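Local coordinates for protein beta-Ala-His dipeptidase (Homo sapiens, PDB 3DLJ) that hydrolyses carnosine, anserine and other Xaa-His dipeptides as a secreted zinc-dependent dipeptidase of the M20 family, at residues H248-L257 against V375-M385. Numbering follows the deposited sequence.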
loop_
_atom_site.group_PDB
_atom_site.type_symbol
_atom_site.label_atom_id
_atom_site.label_comp_id
_atom_site.label_asym_id
_atom_site.label_seq_id
_atom_site.Cartn_x
_atom_site.Cartn_y
_atom_site.Cartn_z
ATOM N N HIS A 248 -24.247 -17.652 -26.791
ATOM C CA HIS A 248 -22.865 -17.588 -26.366
ATOM C C HIS A 248 -22.896 -16.681 -25.149
ATOM O O HIS A 248 -23.046 -15.456 -25.270
ATOM C CB HIS A 248 -21.987 -16.922 -27.417
ATOM C CG HIS A 248 -21.773 -17.742 -28.650
ATOM N ND1 HIS A 248 -22.352 -17.421 -29.863
ATOM C CD2 HIS A 248 -20.999 -18.829 -28.878
ATOM C CE1 HIS A 248 -21.973 -18.301 -30.775
ATOM N NE2 HIS A 248 -21.148 -19.163 -30.205
ATOM N N GLU A 249 -22.796 -17.276 -23.970
ATOM C CA GLU A 249 -22.960 -16.516 -22.737
ATOM C C GLU A 249 -21.669 -15.803 -22.336
ATOM O O GLU A 249 -20.625 -16.452 -22.194
ATOM C CB GLU A 249 -23.454 -17.430 -21.621
ATOM C CG GLU A 249 -24.764 -18.112 -21.942
ATOM C CD GLU A 249 -25.352 -18.851 -20.738
ATOM O OE1 GLU A 249 -26.372 -19.549 -20.909
ATOM O OE2 GLU A 249 -24.806 -18.726 -19.610
ATOM N N PRO A 250 -21.735 -14.462 -22.171
ATOM C CA PRO A 250 -20.591 -13.682 -21.697
ATOM C C PRO A 250 -19.840 -14.342 -20.526
ATOM O O PRO A 250 -18.613 -14.388 -20.568
ATOM C CB PRO A 250 -21.243 -12.341 -21.279
ATOM C CG PRO A 250 -22.329 -12.192 -22.298
ATOM C CD PRO A 250 -22.903 -13.587 -22.418
ATOM N N MET A 251 -20.564 -14.850 -19.514
ATOM C CA MET A 251 -19.914 -15.538 -18.371
ATOM C C MET A 251 -19.121 -16.786 -18.779
ATOM O O MET A 251 -18.050 -17.051 -18.221
ATOM C CB MET A 251 -20.908 -15.914 -17.288
ATOM C CG MET A 251 -21.248 -14.802 -16.337
ATOM S SD MET A 251 -19.878 -14.199 -15.329
ATOM C CE MET A 251 -19.727 -15.468 -14.051
ATOM N N ALA A 252 -19.642 -17.557 -19.733
ATOM C CA ALA A 252 -18.942 -18.752 -20.191
ATOM C C ALA A 252 -17.605 -18.378 -20.884
ATOM O O ALA A 252 -16.602 -19.016 -20.636
ATOM C CB ALA A 252 -19.850 -19.598 -21.124
ATOM N N ASP A 253 -17.621 -17.345 -21.737
ATOM C CA ASP A 253 -16.433 -16.793 -22.383
ATOM C C ASP A 253 -15.424 -16.235 -21.346
ATOM O O ASP A 253 -14.245 -16.557 -21.384
ATOM C CB ASP A 253 -16.827 -15.688 -23.389
ATOM C CG ASP A 253 -17.536 -16.216 -24.648
ATOM O OD1 ASP A 253 -17.418 -17.424 -24.955
ATOM O OD2 ASP A 253 -18.219 -15.400 -25.345
ATOM N N LEU A 254 -15.904 -15.417 -20.415
ATOM C CA LEU A 254 -15.030 -14.809 -19.413
ATOM C C LEU A 254 -14.358 -15.829 -18.519
ATOM O O LEU A 254 -13.143 -15.750 -18.289
ATOM C CB LEU A 254 -15.778 -13.738 -18.586
ATOM C CG LEU A 254 -14.992 -13.003 -17.486
ATOM C CD1 LEU A 254 -13.760 -12.257 -18.073
ATOM C CD2 LEU A 254 -15.872 -12.048 -16.675
ATOM N N VAL A 255 -15.119 -16.813 -18.051
ATOM C CA VAL A 255 -14.578 -17.881 -17.237
ATOM C C VAL A 255 -13.491 -18.701 -17.965
ATOM O O VAL A 255 -12.493 -19.125 -17.354
ATOM C CB VAL A 255 -15.723 -18.791 -16.664
ATOM C CG1 VAL A 255 -15.167 -20.077 -16.126
ATOM C CG2 VAL A 255 -16.514 -18.029 -15.586
ATOM N N ALA A 256 -13.682 -18.918 -19.260
ATOM C CA ALA A 256 -12.669 -19.571 -20.070
ATOM C C ALA A 256 -11.431 -18.669 -20.253
ATOM O O ALA A 256 -10.306 -19.148 -20.227
ATOM C CB ALA A 256 -13.244 -19.983 -21.416
ATOM N N LEU A 257 -11.643 -17.369 -20.454
ATOM C CA LEU A 257 -10.536 -16.404 -20.512
ATOM C C LEU A 257 -9.738 -16.344 -19.226
ATOM O O LEU A 257 -8.525 -16.457 -19.248
ATOM C CB LEU A 257 -11.053 -15.003 -20.869
ATOM C CG LEU A 257 -11.538 -14.902 -22.319
ATOM C CD1 LEU A 257 -12.353 -13.652 -22.501
ATOM C CD2 LEU A 257 -10.350 -14.946 -23.286
ATOM N N VAL A 375 -7.181 -17.048 -27.137
ATOM C CA VAL A 375 -8.147 -17.908 -26.445
ATOM C C VAL A 375 -9.572 -17.596 -26.901
ATOM O O VAL A 375 -10.352 -18.500 -27.205
ATOM C CB VAL A 375 -8.033 -17.799 -24.901
ATOM C CG1 VAL A 375 -9.232 -18.505 -24.185
ATOM C CG2 VAL A 375 -6.697 -18.362 -24.436
ATOM N N PHE A 376 -9.921 -16.315 -26.911
ATOM C CA PHE A 376 -11.260 -15.908 -27.307
ATOM C C PHE A 376 -11.610 -16.307 -28.750
ATOM O O PHE A 376 -12.714 -16.784 -29.022
ATOM C CB PHE A 376 -11.429 -14.411 -27.133
ATOM C CG PHE A 376 -12.840 -13.947 -27.282
ATOM C CD1 PHE A 376 -13.789 -14.241 -26.303
ATOM C CD2 PHE A 376 -13.230 -13.203 -28.416
ATOM C CE1 PHE A 376 -15.092 -13.796 -26.430
ATOM C CE2 PHE A 376 -14.528 -12.764 -28.557
ATOM C CZ PHE A 376 -15.463 -13.053 -27.557
ATOM N N SER A 377 -10.671 -16.124 -29.667
ATOM C CA SER A 377 -10.977 -16.379 -31.067
ATOM C C SER A 377 -11.283 -17.868 -31.308
ATOM O O SER A 377 -12.178 -18.184 -32.081
ATOM C CB SER A 377 -9.885 -15.825 -31.992
ATOM O OG SER A 377 -8.925 -16.816 -32.297
ATOM N N LYS A 378 -10.569 -18.761 -30.612
ATOM C CA LYS A 378 -10.812 -20.220 -30.640
ATOM C C LYS A 378 -12.205 -20.663 -30.184
ATOM O O LYS A 378 -12.639 -21.787 -30.451
ATOM C CB LYS A 378 -9.767 -20.966 -29.801
ATOM C CG LYS A 378 -8.442 -21.101 -30.503
ATOM C CD LYS A 378 -7.423 -21.788 -29.610
ATOM C CE LYS A 378 -5.986 -21.394 -29.997
ATOM N NZ LYS A 378 -5.507 -22.054 -31.248
ATOM N N ARG A 379 -12.902 -19.781 -29.487
ATOM C CA ARG A 379 -14.240 -20.073 -29.020
ATOM C C ARG A 379 -15.322 -19.884 -30.089
ATOM O O ARG A 379 -16.422 -20.395 -29.933
ATOM C CB ARG A 379 -14.527 -19.242 -27.777
ATOM C CG ARG A 379 -13.859 -19.856 -26.573
ATOM C CD ARG A 379 -14.215 -19.185 -25.291
ATOM N NE ARG A 379 -15.592 -19.388 -24.851
ATOM C CZ ARG A 379 -16.033 -20.460 -24.206
ATOM N NH1 ARG A 379 -17.304 -20.525 -23.815
ATOM N NH2 ARG A 379 -15.214 -21.471 -23.953
ATOM N N ASN A 380 -14.988 -19.195 -31.181
ATOM C CA ASN A 380 -15.946 -18.827 -32.222
ATOM C C ASN A 380 -17.232 -18.248 -31.596
ATOM O O ASN A 380 -18.339 -18.767 -31.800
ATOM C CB ASN A 380 -16.258 -20.015 -33.171
ATOM C CG ASN A 380 -15.025 -20.539 -33.908
ATOM O OD1 ASN A 380 -14.104 -19.787 -34.228
ATOM N ND2 ASN A 380 -15.019 -21.843 -34.201
ATOM N N SER A 381 -17.067 -17.181 -30.819
ATOM C CA SER A 381 -18.166 -16.592 -30.064
ATOM C C SER A 381 -18.673 -15.353 -30.795
ATOM O O SER A 381 -17.918 -14.726 -31.512
ATOM C CB SER A 381 -17.698 -16.230 -28.662
ATOM O OG SER A 381 -18.649 -15.437 -27.970
ATOM N N SER A 382 -19.944 -15.008 -30.592
ATOM C CA SER A 382 -20.550 -13.827 -31.186
ATOM C C SER A 382 -20.292 -12.603 -30.323
ATOM O O SER A 382 -20.566 -11.477 -30.731
ATOM C CB SER A 382 -22.059 -14.039 -31.337
ATOM O OG SER A 382 -22.702 -14.237 -30.073
ATOM N N ASN A 383 -19.786 -12.829 -29.108
ATOM C CA ASN A 383 -19.503 -11.736 -28.171
ATOM C C ASN A 383 -18.311 -10.894 -28.590
ATOM O O ASN A 383 -17.470 -11.310 -29.373
ATOM C CB ASN A 383 -19.316 -12.294 -26.746
ATOM C CG ASN A 383 -20.575 -12.914 -26.208
ATOM O OD1 ASN A 383 -21.675 -12.458 -26.528
ATOM N ND2 ASN A 383 -20.437 -13.957 -25.393
ATOM N N LYS A 384 -18.269 -9.693 -28.059
ATOM C CA LYS A 384 -17.148 -8.789 -28.242
ATOM C C LYS A 384 -16.263 -8.863 -26.999
ATOM O O LYS A 384 -16.751 -8.935 -25.886
ATOM C CB LYS A 384 -17.677 -7.370 -28.503
ATOM C CG LYS A 384 -16.711 -6.237 -28.195
ATOM N N MET A 385 -14.954 -8.910 -27.192
ATOM C CA MET A 385 -14.064 -8.824 -26.056
ATOM C C MET A 385 -13.198 -7.581 -26.120
ATOM O O MET A 385 -12.602 -7.280 -27.142
ATOM C CB MET A 385 -13.196 -10.060 -25.920
ATOM C CG MET A 385 -12.217 -9.948 -24.750
ATOM S SD MET A 385 -10.928 -11.175 -24.867
ATOM C CE MET A 385 -10.009 -10.594 -26.284
#
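Asp253, on helix 250-258, meets Arg379, Ser381 and Asn383 in the connection between helix 361-377 and strand 384-397. Its CB lies at the edge of the Phe376 ring, in the ring plane, 4.0 Å from CE1. With CG anti to the carbonyl carbon (chi1 -71°), the carboxylate reaches the connection, where OD1 and OD2 meet different partners. Arg379 NE donates a nearly straight hydrogen bond to Asp253 OD1, 2.7 Å long, as part of a salt bridge, on the anti side and in the guanidinium plane. OD2 is gripped twice, from opposite faces of the carboxylate: Ser381 OG gives a 2.7 Å bond on the syn side, and Asn383 ND2 a 2.6 Å bond on the anti side. Asn383 ND2 also donates to His248 O, 3.0 Å away, from above the carbonyl plane. Ser381 OG accepts from Asn383 N, closing an ST turn. Ser381 CA makes a CH-pi contact over the face of the His248 ring. At the other end Leu257 CD2 packs 3.8 Å from Val375 CG1, and CD1 meets Met385 SD. With an alanine here instead of Asp253, Arg379 would probably lose this counter-charge, and Ser381 OG and Asn383 ND2 the oxygen they share. The buried carboxylate thus joins helix 250-258 to the connection leading into strand 384-397, in what is probably the dimerisation domain of the M20 fold, its charge probably balanced by Arg379.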